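Local coordinates for prophage lambdalm01, antigen B (Listeria monocytogenes, PDB 4ACV), which probably acts as a prophage tail terminator, a hexamer-forming protein that would stop growth of the phage tail tube and cap its end, at residues L23-V28 with P36-E41; Y65-D70 with N108-A113; A95-G100 with S116-I121. One frame throughout, in Å; residues are numbered along the deposited sequence.

Contact 1. Residues L23-V28 with P36-E41; sequences LDVSIV and PTTMIE
A chi1 of 177° sets Val25 CG1 across from its own backbone N, while Ile40 at chi1 -42° turns its CG1 away from its carbonyl carbon, and the two branches meet. Val25 CG1 lies 3.5 Å from Ile40 CG1, with the side chains crossing at about a right angle. The second branch of Val25 faces Thr38, methyl against methyl, with Val25 CG2 3.8 Å from Thr38 CG2. The hydroxyl of Thr38 is engaged apart from this apolar patch, in a hydrogen bond with His64. Ile27 meets the CD1 end of Ile40 more loosely, and both isoleucines also pack on Leu10 of helix 6-19.

The backbones join in a single bridge. Ser26 N donates to Thr38 O over 3.0 Å, and Ile40 N donates back to Ser26 O at 2.9 Å. Ser26 thus spans Met39 in the manner of a parallel pair. The end-to-end directions of the touching parts diverge by 45°, and a water continues the pairing: it donates to Asp24 O at 3.0 Å and accepts from Thr38 N at 3.1 Å. Beyond the bridge Val28 N donates to Ser26 OG, 3.3 Å away, an ST turn in which the serine holds its own loop. Met39 runs past the carbonyl of Val28 and packs on His63 and Tyr65.

The example shows how a loop can finish the edge of a sheet without becoming a full strand. The opposite edge of strand 37-48 bonds to strand 55-66; here the loop and its water satisfy backbone groups that a further strand would otherwise pair. The isoleucines close the apolar layer toward helix 6-19, and the carbonyl of buried Val25 is satisfied by Arg14 of that helix.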
ATOM      1  N   LEU B  23      -1.774  -5.232  36.923  1.00 31.23           N
ATOM      2  CA  LEU B  23      -2.743  -4.900  35.882  1.00 33.25           C
ATOM      3  C   LEU B  23      -3.382  -6.129  35.271  1.00 32.71           C
ATOM      4  O   LEU B  23      -2.719  -7.140  35.065  1.00 32.13           O
ATOM      5  CB  LEU B  23      -2.084  -4.090  34.771  1.00 27.91           C
ATOM      6  CG  LEU B  23      -1.405  -2.835  35.288  1.00 28.01           C
ATOM      7  CD1 LEU B  23      -0.626  -2.188  34.173  1.00 30.08           C
ATOM      8  CD2 LEU B  23      -2.439  -1.869  35.922  1.00 26.22           C
ATOM      9  N   ASP B  24      -4.676  -6.016  34.984  1.00 36.98           N
ATOM     10  CA  ASP B  24      -5.405  -7.031  34.241  1.00 40.69           C
ATOM     11  C   ASP B  24      -5.455  -6.669  32.757  1.00 37.16           C
ATOM     12  O   ASP B  24      -6.095  -5.697  32.356  1.00 33.96           O
ATOM     13  CB  ASP B  24      -6.821  -7.193  34.784  1.00 49.07           C
ATOM     14  CG  ASP B  24      -7.538  -8.388  34.184  1.00 64.60           C
ATOM     15  OD1 ASP B  24      -6.912  -9.151  33.412  1.00 69.81           O
ATOM     16  OD2 ASP B  24      -8.734  -8.565  34.487  1.00 73.70           O
ATOM     17  N   VAL B  25      -4.772  -7.467  31.950  1.00 33.71           N
ATOM     18  CA  VAL B  25      -4.662  -7.220  30.528  1.00 27.93           C
ATOM     19  C   VAL B  25      -5.052  -8.471  29.744  1.00 30.39           C
ATOM     20  O   VAL B  25      -4.644  -9.576  30.074  1.00 36.16           O
ATOM     21  CB  VAL B  25      -3.222  -6.811  30.167  1.00 31.15           C
ATOM     22  CG1 VAL B  25      -3.066  -6.619  28.664  1.00 34.14           C
ATOM     23  CG2 VAL B  25      -2.830  -5.545  30.907  1.00 28.03           C
ATOM     24  N   SER B  26      -5.856  -8.288  28.708  1.00 29.32           N
ATOM     25  CA  SER B  26      -6.250  -9.387  27.842  1.00 32.92           C
ATOM     26  C   SER B  26      -5.266  -9.536  26.677  1.00 33.00           C
ATOM     27  O   SER B  26      -4.734  -8.543  26.189  1.00 31.43           O
ATOM     28  CB  SER B  26      -7.657  -9.133  27.305  1.00 31.47           C
ATOM     29  OG  SER B  26      -8.128 -10.229  26.548  1.00 38.73           O
ATOM     30  N   ILE B  27      -5.024 -10.771  26.234  1.00 31.98           N
ATOM     31  CA  ILE B  27      -4.174 -11.014  25.065  1.00 31.44           C
ATOM     32  C   ILE B  27      -5.017 -11.273  23.821  1.00 36.05           C
ATOM     33  O   ILE B  27      -4.504 -11.593  22.749  1.00 35.38           O
ATOM     34  CB  ILE B  27      -3.191 -12.185  25.271  1.00 29.44           C
ATOM     35  CG1 ILE B  27      -3.932 -13.515  25.411  1.00 30.16           C
ATOM     36  CG2 ILE B  27      -2.294 -11.935  26.473  1.00 28.68           C
ATOM     37  CD1 ILE B  27      -2.999 -14.718  25.352  1.00 23.78           C
ATOM     38  N   VAL B  28      -6.325 -11.131  23.974  1.00 37.28           N
ATOM     39  CA  VAL B  28      -7.227 -11.250  22.846  1.00 36.10           C
ATOM     40  C   VAL B  28      -7.694  -9.874  22.387  1.00 35.24           C
ATOM     41  O   VAL B  28      -8.317  -9.124  23.140  1.00 39.21           O
ATOM     42  CB  VAL B  28      -8.444 -12.123  23.196  1.00 36.00           C
ATOM     43  CG1 VAL B  28      -9.459 -12.101  22.067  1.00 24.65           C
ATOM     44  CG2 VAL B  28      -7.997 -13.548  23.529  1.00 29.55           C
ATOM     45  N   PRO B  36     -14.030   0.594  29.353  1.00 33.04           N
ATOM     46  CA  PRO B  36     -12.583   0.602  29.588  1.00 35.16           C
ATOM     47  C   PRO B  36     -11.984  -0.812  29.630  1.00 36.15           C
ATOM     48  O   PRO B  36     -12.611  -1.752  30.105  1.00 36.77           O
ATOM     49  CB  PRO B  36     -12.449   1.317  30.938  1.00 30.22           C
ATOM     50  CG  PRO B  36     -13.660   2.223  30.992  1.00 31.73           C
ATOM     51  CD  PRO B  36     -14.760   1.467  30.289  1.00 32.66           C
ATOM     52  N   THR B  37     -10.771  -0.949  29.108  1.00 35.26           N
ATOM     53  CA  THR B  37     -10.102  -2.235  29.042  1.00 32.03           C
ATOM     54  C   THR B  37      -8.696  -2.061  28.489  1.00 35.57           C
ATOM     55  O   THR B  37      -8.391  -1.071  27.807  1.00 35.36           O
ATOM     56  CB  THR B  37     -10.878  -3.251  28.163  1.00 41.51           C
ATOM     57  OG1 THR B  37     -10.166  -4.493  28.115  1.00 45.20           O
ATOM     58  CG2 THR B  37     -11.061  -2.730  26.738  1.00 32.46           C
ATOM     59  N   THR B  38      -7.837  -3.023  28.796  1.00 34.21           N
ATOM     60  CA  THR B  38      -6.492  -3.041  28.248  1.00 24.39           C
ATOM     61  C   THR B  38      -6.227  -4.359  27.555  1.00 30.00           C
ATOM     62  O   THR B  38      -6.375  -5.430  28.153  1.00 31.77           O
ATOM     63  CB  THR B  38      -5.449  -2.825  29.328  1.00 25.96           C
ATOM     64  OG1 THR B  38      -5.785  -1.640  30.064  1.00 24.70           O
ATOM     65  CG2 THR B  38      -4.061  -2.680  28.686  1.00 22.90           C
ATOM     66  N   MET B  39      -5.822  -4.261  26.292  1.00 25.48           N
ATOM     67  CA  MET B  39      -5.666  -5.406  25.411  1.00 23.85           C
ATOM     68  C   MET B  39      -4.335  -5.338  24.711  1.00 21.16           C
ATOM     69  O   MET B  39      -3.857  -4.259  24.379  1.00 24.20           O
ATOM     70  CB  MET B  39      -6.766  -5.406  24.338  1.00 21.05           C
ATOM     71  CG  MET B  39      -8.143  -5.765  24.839  1.00 30.50           C
ATOM     72  SD  MET B  39      -9.406  -5.497  23.578  1.00 43.74           S
ATOM     73  CE  MET B  39      -8.850  -3.936  22.891  1.00 21.69           C
ATOM     74  N   ILE B  40      -3.748  -6.501  24.462  1.00 31.83           N
ATOM     75  CA  ILE B  40      -2.566  -6.597  23.608  1.00 29.66           C
ATOM     76  C   ILE B  40      -2.980  -7.131  22.253  1.00 26.87           C
ATOM     77  O   ILE B  40      -3.603  -8.184  22.156  1.00 31.12           O
ATOM     78  CB  ILE B  40      -1.488  -7.528  24.197  1.00 28.60           C
ATOM     79  CG1 ILE B  40      -1.349  -7.286  25.700  1.00 30.98           C
ATOM     80  CG2 ILE B  40      -0.163  -7.312  23.481  1.00 25.72           C
ATOM     81  CD1 ILE B  40      -0.394  -8.228  26.402  1.00 32.95           C
ATOM     82  N   GLU B  41      -2.648  -6.391  21.205  1.00 23.17           N
ATOM     83  CA  GLU B  41      -2.917  -6.851  19.855  1.00 18.89           C
ATOM     84  C   GLU B  41      -1.622  -7.297  19.179  1.00 23.91           C
ATOM     85  O   GLU B  41      -0.751  -6.478  18.891  1.00 28.55           O
ATOM     86  CB  GLU B  41      -3.569  -5.750  19.034  1.00 16.93           C
ATOM     87  CG  GLU B  41      -3.960  -6.196  17.645  1.00 25.68           C
ATOM     88  CD  GLU B  41      -4.134  -5.032  16.688  1.00 30.24           C
ATOM     89  OE1 GLU B  41      -3.754  -3.896  17.039  1.00 31.00           O
ATOM     90  OE2 GLU B  41      -4.645  -5.255  15.581  1.00 35.58           O
TER
HETATM   91  O   HOH W   1      -8.653  -5.183  30.867  1.00 43.88           O

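Contact 2. Residues Y65-D70 with N108-A113; sequences YTNEQD and NTLIHA
Leu110 opens the contact by laying its two methyls against different neighbours: CD2 comes 3.7 Å from Asn67 ND2, and CD1 approaches the Tyr65 ring obliquely. Pro36 and Val33 pack on the same leucine, so the strand end is enclosed by loop residues as well.

Ile111 carries the hydrogen-bonded pair with Thr66. Its N donates to Thr66 O over 2.8 Å, and its O accepts from Thr66 N at 3.1 Å. On the face where both side chains lie, Ile111 CG1 reaches past the threonine to sit 3.6 Å from Glu68 CA. The turn it touches is held from within: chi1 of 46° places Thr66 OG1 between its backbone N and carbonyl carbon, from where it donates to Glu68 O at 2.7 Å, above the plane of that carbonyl. An apolar side chain of a neighbouring chain packs on Ile111.

His112 follows on the other face, in a non-hydrogen-bonded pair with Tyr65. The rings form an offset stack, centroids 4.0 Å apart and planes at 16°. They overlap so that Tyr65 OH lies over the imidazole, displaced toward its rim and 3.1 Å from His112 CE1, while His112 CD2 lies over the phenol ring. Both imidazole nitrogens have polar partners outside the stack, ND1 with Glu107 and NE2 with His63, which fixes the rotation of the ring; the carboxylate would probably favour a proton on ND1.

Ala113 carries the strand onward, its backbone bonded to His64. One hydrogen-bonded pair followed by one non-hydrogen-bonded pair, the latter carrying a cross-strand aromatic stack, mark the end of an antiparallel ladder, where strand 55-66 leaves the sheet for the turn into helix 71-82, whose N-cap is Asp70, bonded to Gly73 N.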
ATOM      1  N   TYR B  65      -8.044   1.543  26.602  1.00 32.63           N
ATOM      2  CA  TYR B  65      -9.290   2.320  26.569  1.00 32.49           C
ATOM      3  C   TYR B  65      -9.696   2.767  27.962  1.00 35.69           C
ATOM      4  O   TYR B  65      -9.788   1.957  28.876  1.00 40.78           O
ATOM      5  CB  TYR B  65     -10.443   1.497  25.997  1.00 33.04           C
ATOM      6  CG  TYR B  65     -10.294   1.083  24.563  1.00 29.85           C
ATOM      7  CD1 TYR B  65      -9.540  -0.032  24.220  1.00 29.31           C
ATOM      8  CD2 TYR B  65     -10.932   1.788  23.548  1.00 29.27           C
ATOM      9  CE1 TYR B  65      -9.414  -0.429  22.893  1.00 29.17           C
ATOM     10  CE2 TYR B  65     -10.814   1.401  22.225  1.00 30.30           C
ATOM     11  CZ  TYR B  65     -10.052   0.288  21.902  1.00 32.53           C
ATOM     12  OH  TYR B  65      -9.927  -0.114  20.587  1.00 38.82           O
ATOM     13  N   THR B  66      -9.975   4.052  28.110  1.00 34.87           N
ATOM     14  CA  THR B  66     -10.363   4.606  29.395  1.00 33.36           C
ATOM     15  C   THR B  66     -11.469   5.628  29.191  1.00 35.72           C
ATOM     16  O   THR B  66     -11.651   6.143  28.088  1.00 38.00           O
ATOM     17  CB  THR B  66      -9.179   5.305  30.057  1.00 28.65           C
ATOM     18  OG1 THR B  66      -8.525   6.122  29.082  1.00 28.51           O
ATOM     19  CG2 THR B  66      -8.194   4.285  30.583  1.00 26.27           C
ATOM     20  N   ASN B  67     -12.204   5.913  30.257  1.00 37.58           N
ATOM     21  CA  ASN B  67     -13.256   6.927  30.223  1.00 43.76           C
ATOM     22  C   ASN B  67     -12.742   8.325  29.874  1.00 44.32           C
ATOM     23  O   ASN B  67     -13.496   9.179  29.402  1.00 45.08           O
ATOM     24  CB  ASN B  67     -13.966   6.972  31.570  1.00 40.65           C
ATOM     25  CG  ASN B  67     -14.856   5.785  31.784  1.00 43.87           C
ATOM     26  OD1 ASN B  67     -15.087   5.365  32.918  1.00 48.56           O
ATOM     27  ND2 ASN B  67     -15.364   5.226  30.691  1.00 39.35           N
ATOM     28  N   GLU B  68     -11.459   8.556  30.133  1.00 45.20           N
ATOM     29  CA  GLU B  68     -10.830   9.836  29.839  1.00 45.58           C
ATOM     30  C   GLU B  68      -9.308   9.689  29.795  1.00 41.32           C
ATOM     31  O   GLU B  68      -8.783   8.613  30.053  1.00 41.76           O
ATOM     32  CB  GLU B  68     -11.233  10.869  30.884  1.00 45.65           C
ATOM     33  CG  GLU B  68     -10.664  10.603  32.243  1.00 47.34           C
ATOM     34  CD  GLU B  68     -11.245  11.533  33.277  1.00 62.66           C
ATOM     35  OE1 GLU B  68     -12.400  11.971  33.093  1.00 61.87           O
ATOM     36  OE2 GLU B  68     -10.548  11.831  34.270  1.00 72.41           O
ATOM     37  N   GLN B  69      -8.605  10.768  29.460  1.00 37.66           N
ATOM     38  CA  GLN B  69      -7.150  10.731  29.389  1.00 35.08           C
ATOM     39  C   GLN B  69      -6.533  10.063  30.610  1.00 35.41           C
ATOM     40  O   GLN B  69      -6.907  10.340  31.745  1.00 34.06           O
ATOM     41  CB  GLN B  69      -6.566  12.130  29.196  1.00 31.29           C
ATOM     42  CG  GLN B  69      -6.636  12.629  27.770  1.00 33.27           C
ATOM     43  CD  GLN B  69      -6.197  14.071  27.622  1.00 36.94           C
ATOM     44  OE1 GLN B  69      -6.926  14.894  27.072  1.00 47.87           O
ATOM     45  NE2 GLN B  69      -5.006  14.387  28.111  1.00 35.52           N
ATOM     46  N   ASP B  70      -5.585   9.172  30.358  1.00 37.45           N
ATOM     47  CA  ASP B  70      -4.950   8.411  31.417  1.00 35.84           C
ATOM     48  C   ASP B  70      -3.462   8.248  31.111  1.00 29.00           C
ATOM     49  O   ASP B  70      -3.000   7.162  30.764  1.00 28.57           O
ATOM     50  CB  ASP B  70      -5.642   7.051  31.569  1.00 37.59           C
ATOM     51  CG  ASP B  70      -5.003   6.184  32.637  1.00 38.41           C
ATOM     52  OD1 ASP B  70      -4.248   6.730  33.466  1.00 40.41           O
ATOM     53  OD2 ASP B  70      -5.254   4.956  32.649  1.00 35.81           O
ATOM     54  N   ASN B 108     -16.365   7.158  20.362  1.00 65.34           N
ATOM     55  CA  ASN B 108     -17.627   7.281  21.070  1.00 63.29           C
ATOM     56  C   ASN B 108     -17.392   8.000  22.388  1.00 56.72           C
ATOM     57  O   ASN B 108     -17.149   9.203  22.419  1.00 52.14           O
ATOM     58  CB  ASN B 108     -18.246   5.904  21.314  1.00 66.77           C
ATOM     59  N   THR B 109     -17.435   7.249  23.479  1.00 54.63           N
ATOM     60  CA  THR B 109     -17.284   7.834  24.803  1.00 51.19           C
ATOM     61  C   THR B 109     -15.985   7.391  25.486  1.00 42.47           C
ATOM     62  O   THR B 109     -15.792   7.601  26.678  1.00 38.39           O
ATOM     63  CB  THR B 109     -18.502   7.492  25.692  1.00 53.07           C
ATOM     64  OG1 THR B 109     -18.845   6.109  25.519  1.00 52.33           O
ATOM     65  CG2 THR B 109     -19.704   8.357  25.307  1.00 46.67           C
ATOM     66  N   LEU B 110     -15.089   6.779  24.725  1.00 47.71           N
ATOM     67  CA  LEU B 110     -13.825   6.318  25.296  1.00 44.98           C
ATOM     68  C   LEU B 110     -12.639   7.048  24.690  1.00 38.00           C
ATOM     69  O   LEU B 110     -12.686   7.503  23.547  1.00 39.48           O
ATOM     70  CB  LEU B 110     -13.664   4.803  25.115  1.00 41.00           C
ATOM     71  CG  LEU B 110     -14.710   3.935  25.830  1.00 46.15           C
ATOM     72  CD1 LEU B 110     -14.692   2.483  25.335  1.00 40.79           C
ATOM     73  CD2 LEU B 110     -14.539   4.004  27.350  1.00 46.93           C
ATOM     74  N   ILE B 111     -11.589   7.184  25.485  1.00 31.57           N
ATOM     75  CA  ILE B 111     -10.283   7.574  24.979  1.00 27.53           C
ATOM     76  C   ILE B 111      -9.472   6.306  24.634  1.00 31.51           C
ATOM     77  O   ILE B 111      -9.217   5.441  25.477  1.00 33.32           O
ATOM     78  CB  ILE B 111      -9.534   8.457  25.996  1.00 29.54           C
ATOM     79  CG1 ILE B 111     -10.359   9.717  26.315  1.00 30.44           C
ATOM     80  CG2 ILE B 111      -8.145   8.815  25.484  1.00 22.57           C
ATOM     81  CD1 ILE B 111     -10.712  10.558  25.098  1.00 31.60           C
ATOM     82  N   HIS B 112      -9.099   6.184  23.372  1.00 31.64           N
ATOM     83  CA  HIS B 112      -8.400   5.002  22.919  1.00 26.02           C
ATOM     84  C   HIS B 112      -6.925   5.320  22.721  1.00 28.61           C
ATOM     85  O   HIS B 112      -6.566   6.117  21.857  1.00 28.11           O
ATOM     86  CB  HIS B 112      -9.024   4.483  21.618  1.00 25.80           C
ATOM     87  CG  HIS B 112      -8.298   3.309  21.030  1.00 33.13           C
ATOM     88  ND1 HIS B 112      -8.540   2.843  19.756  1.00 36.15           N
ATOM     89  CD2 HIS B 112      -7.331   2.510  21.547  1.00 26.00           C
ATOM     90  CE1 HIS B 112      -7.752   1.810  19.510  1.00 30.86           C
ATOM     91  NE2 HIS B 112      -7.011   1.590  20.580  1.00 29.16           N
ATOM     92  N   ALA B 113      -6.078   4.706  23.540  1.00 29.64           N
ATOM     93  CA  ALA B 113      -4.631   4.856  23.404  1.00 24.99           C
ATOM     94  C   ALA B 113      -3.995   3.583  22.862  1.00 28.11           C
ATOM     95  O   ALA B 113      -4.229   2.486  23.355  1.00 25.46           O
ATOM     96  CB  ALA B 113      -3.997   5.245  24.722  1.00 23.58           C
TER

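Contact 3. Residues A95-G100 with S116-I121; sequences AVRHCG and SFEVSI
An antiparallel beta ladder, part of the antiparallel sheet of this tail-terminator family member, joins strand 92-99 to strand 110-122. Its hydrogen-bonded pairs are Ala95 with Ser120 and Arg97 with Glu118; in the second, Glu118 N donates to Arg97 O over 2.7 Å.

The polar face belongs to Arg97. Its chain lies alongside Glu118, and NH1 makes a salt bridge with Glu118 OE1 at 2.8 Å, although guanidinium and carboxylate planes stand 90° apart. Arg97 NH2 donates to Ser120 OG, 3.1 Å away in the guanidinium plane, and Ala95 CB lies over one face of that group. Lys57 and Arg59 share the carboxylate of Glu118, and Glu48 bonds to Ser120 OG, so the charges form a network. It probably keeps Glu118 ionised.

On the other face Val96 and Val119 lie side by side, and Val96 CG1 is 3.9 Å from Phe117 CD1. His98 runs beside Phe117, its CE1 3.5 Å from Phe117 CE1 with the ring planes oblique, and its NE2 bonds weakly to Asp78.

The chain turns a corner at Gly100, which pairs with a strand of a neighbouring chain and extends the sheet across the interface. Just before it, Cys99 N still donates to Ser116 O, while a water donates to Cys99 O at 2.8 Å and to Phe117 O at 2.9 Å.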
ATOM      1  N   ALA B  95      15.845  -6.693  23.031  1.00 22.91           N
ATOM      2  CA  ALA B  95      15.472  -5.283  22.960  1.00 28.01           C
ATOM      3  C   ALA B  95      13.969  -5.089  22.855  1.00 24.48           C
ATOM      4  O   ALA B  95      13.279  -5.860  22.195  1.00 23.44           O
ATOM      5  CB  ALA B  95      16.156  -4.612  21.785  1.00 32.14           C
ATOM      6  N   VAL B  96      13.479  -4.043  23.505  1.00 20.70           N
ATOM      7  CA  VAL B  96      12.084  -3.645  23.416  1.00 21.48           C
ATOM      8  C   VAL B  96      12.044  -2.228  22.863  1.00 23.23           C
ATOM      9  O   VAL B  96      12.636  -1.324  23.435  1.00 27.82           O
ATOM     10  CB  VAL B  96      11.402  -3.672  24.807  1.00 23.90           C
ATOM     11  CG1 VAL B  96       9.936  -3.250  24.696  1.00 20.05           C
ATOM     12  CG2 VAL B  96      11.544  -5.062  25.460  1.00 17.26           C
ATOM     13  N   ARG B  97      11.359  -2.048  21.739  1.00 21.88           N
ATOM     14  CA  ARG B  97      11.326  -0.769  21.042  1.00 28.23           C
ATOM     15  C   ARG B  97       9.903  -0.304  20.764  1.00 25.07           C
ATOM     16  O   ARG B  97       9.039  -1.111  20.425  1.00 25.04           O
ATOM     17  CB  ARG B  97      12.018  -0.888  19.677  1.00 30.85           C
ATOM     18  CG  ARG B  97      13.496  -1.126  19.700  1.00 41.86           C
ATOM     19  CD  ARG B  97      14.008  -1.199  18.268  1.00 51.09           C
ATOM     20  NE  ARG B  97      15.061  -2.198  18.100  1.00 60.76           N
ATOM     21  CZ  ARG B  97      14.849  -3.505  17.949  1.00 64.66           C
ATOM     22  NH1 ARG B  97      13.615  -3.990  17.959  1.00 59.96           N
ATOM     23  NH2 ARG B  97      15.876  -4.331  17.792  1.00 69.12           N
ATOM     24  N   HIS B  98       9.666   0.999  20.885  1.00 24.45           N
ATOM     25  CA  HIS B  98       8.494   1.588  20.260  1.00 21.94           C
ATOM     26  C   HIS B  98       8.760   1.531  18.776  1.00 19.00           C
ATOM     27  O   HIS B  98       9.840   1.876  18.309  1.00 19.04           O
ATOM     28  CB  HIS B  98       8.284   3.042  20.665  1.00 18.79           C
ATOM     29  CG  HIS B  98       7.958   3.225  22.113  1.00 20.11           C
ATOM     30  ND1 HIS B  98       6.838   2.675  22.698  1.00 21.78           N
ATOM     31  CD2 HIS B  98       8.589   3.919  23.087  1.00 21.69           C
ATOM     32  CE1 HIS B  98       6.803   3.013  23.974  1.00 21.23           C
ATOM     33  NE2 HIS B  98       7.857   3.761  24.236  1.00 22.83           N
ATOM     34  N   CYS B  99       7.763   1.077  18.041  1.00 20.59           N
ATOM     35  CA  CYS B  99       7.898   0.920  16.626  1.00 18.15           C
ATOM     36  C   CYS B  99       6.514   0.837  16.039  1.00 22.62           C
ATOM     37  O   CYS B  99       5.700   0.012  16.456  1.00 27.21           O
ATOM     38  CB  CYS B  99       8.677  -0.359  16.325  1.00 27.38           C
ATOM     39  SG  CYS B  99       8.854  -0.699  14.565  1.00 28.08           S
ATOM     40  N   GLY B 100       6.251   1.696  15.062  1.00 18.14           N
ATOM     41  CA  GLY B 100       4.973   1.704  14.385  1.00 15.27           C
ATOM     42  C   GLY B 100       3.982   2.715  14.945  1.00 20.33           C
ATOM     43  O   GLY B 100       4.352   3.731  15.540  1.00 17.42           O
ATOM     44  N   SER B 116       2.578   0.941  20.008  1.00 21.63           N
ATOM     45  CA  SER B 116       3.129  -0.163  19.235  1.00 18.61           C
ATOM     46  C   SER B 116       4.579  -0.457  19.558  1.00 22.94           C
ATOM     47  O   SER B 116       5.430   0.438  19.603  1.00 27.60           O
ATOM     48  CB  SER B 116       2.940   0.062  17.733  1.00 17.73           C
ATOM     49  OG  SER B 116       1.558   0.030  17.407  1.00 23.27           O
ATOM     50  N   PHE B 117       4.838  -1.741  19.779  1.00 20.22           N
ATOM     51  CA  PHE B 117       6.161  -2.235  20.136  1.00 19.41           C
ATOM     52  C   PHE B 117       6.723  -3.224  19.135  1.00 20.87           C
ATOM     53  O   PHE B 117       5.991  -3.925  18.421  1.00 21.60           O
ATOM     54  CB  PHE B 117       6.111  -2.933  21.497  1.00 19.01           C
ATOM     55  CG  PHE B 117       5.855  -2.004  22.649  1.00 17.18           C
ATOM     56  CD1 PHE B 117       6.906  -1.296  23.230  1.00 20.21           C
ATOM     57  CD2 PHE B 117       4.575  -1.844  23.158  1.00 15.25           C
ATOM     58  CE1 PHE B 117       6.680  -0.440  24.302  1.00 23.49           C
ATOM     59  CE2 PHE B 117       4.340  -0.992  24.231  1.00 20.78           C
ATOM     60  CZ  PHE B 117       5.394  -0.290  24.804  1.00 22.93           C
ATOM     61  N   GLU B 118       8.042  -3.275  19.103  1.00 19.05           N
ATOM     62  CA  GLU B 118       8.753  -4.332  18.415  1.00 23.87           C
ATOM     63  C   GLU B 118       9.750  -4.897  19.398  1.00 23.19           C
ATOM     64  O   GLU B 118      10.555  -4.162  19.955  1.00 23.27           O
ATOM     65  CB  GLU B 118       9.508  -3.791  17.210  1.00 23.99           C
ATOM     66  CG  GLU B 118      10.399  -4.828  16.563  1.00 26.96           C
ATOM     67  CD  GLU B 118      11.127  -4.289  15.360  1.00 30.83           C
ATOM     68  OE1 GLU B 118      12.241  -3.745  15.530  1.00 34.10           O
ATOM     69  OE2 GLU B 118      10.578  -4.400  14.247  1.00 33.17           O
ATOM     70  N   VAL B 119       9.691  -6.200  19.622  1.00 18.91           N
ATOM     71  CA  VAL B 119      10.680  -6.840  20.469  1.00 18.69           C
ATOM     72  C   VAL B 119      11.544  -7.800  19.676  1.00 23.73           C
ATOM     73  O   VAL B 119      11.057  -8.509  18.805  1.00 21.71           O
ATOM     74  CB  VAL B 119      10.047  -7.595  21.656  1.00 19.61           C
ATOM     75  CG1 VAL B 119       9.293  -6.626  22.548  1.00 21.44           C
ATOM     76  CG2 VAL B 119       9.152  -8.709  21.159  1.00 17.07           C
ATOM     77  N   SER B 120      12.838  -7.797  19.994  1.00 28.35           N
ATOM     78  CA  SER B 120      13.796  -8.736  19.434  1.00 23.33           C
ATOM     79  C   SER B 120      14.100  -9.823  20.447  1.00 29.57           C
ATOM     80  O   SER B 120      14.455  -9.549  21.600  1.00 21.76           O
ATOM     81  CB  SER B 120      15.097  -8.036  19.040  1.00 24.55           C
ATOM     82  OG  SER B 120      14.910  -7.232  17.892  1.00 37.23           O
ATOM     83  N   ILE B 121      13.958 -11.060  19.997  1.00 29.85           N
ATOM     84  CA  ILE B 121      14.225 -12.222  20.819  1.00 30.35           C
ATOM     85  C   ILE B 121      15.290 -13.109  20.160  1.00 28.11           C
ATOM     86  O   ILE B 121      15.245 -13.393  18.962  1.00 26.40           O
ATOM     87  CB  ILE B 121      12.924 -13.001  21.082  1.00 24.80           C
ATOM     88  CG1 ILE B 121      11.941 -12.096  21.819  1.00 21.57           C
ATOM     89  CG2 ILE B 121      13.210 -14.291  21.855  1.00 21.98           C
ATOM     90  CD1 ILE B 121      10.641 -12.757  22.181  1.00 23.24           C
TER
HETATM   91  O   HOH W   2       4.995  -2.647  16.037  1.00 27.25           O

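Overall arrangement
One sheet underlies all three contacts, yet each joins its elements by different chemistry. Contact 1 is the most buried: a loop finishes the outer edge of strand 37-48 with aliphatic branches and one bridge. Contact 2, about 14 Å away between centres, lies at the periphery, where exposed turn residues accompany an aromatic stack; the two touch through Thr37 and Tyr65, whose strands are neighbours. Contacts 2 and 3 share strand 110-122 but sit about 24 Å apart, centre to centre. Contact 3, nearest the middle of the chain and across its centre from contact 1, relies on a regular ladder with a charged network on one face and valines on the other.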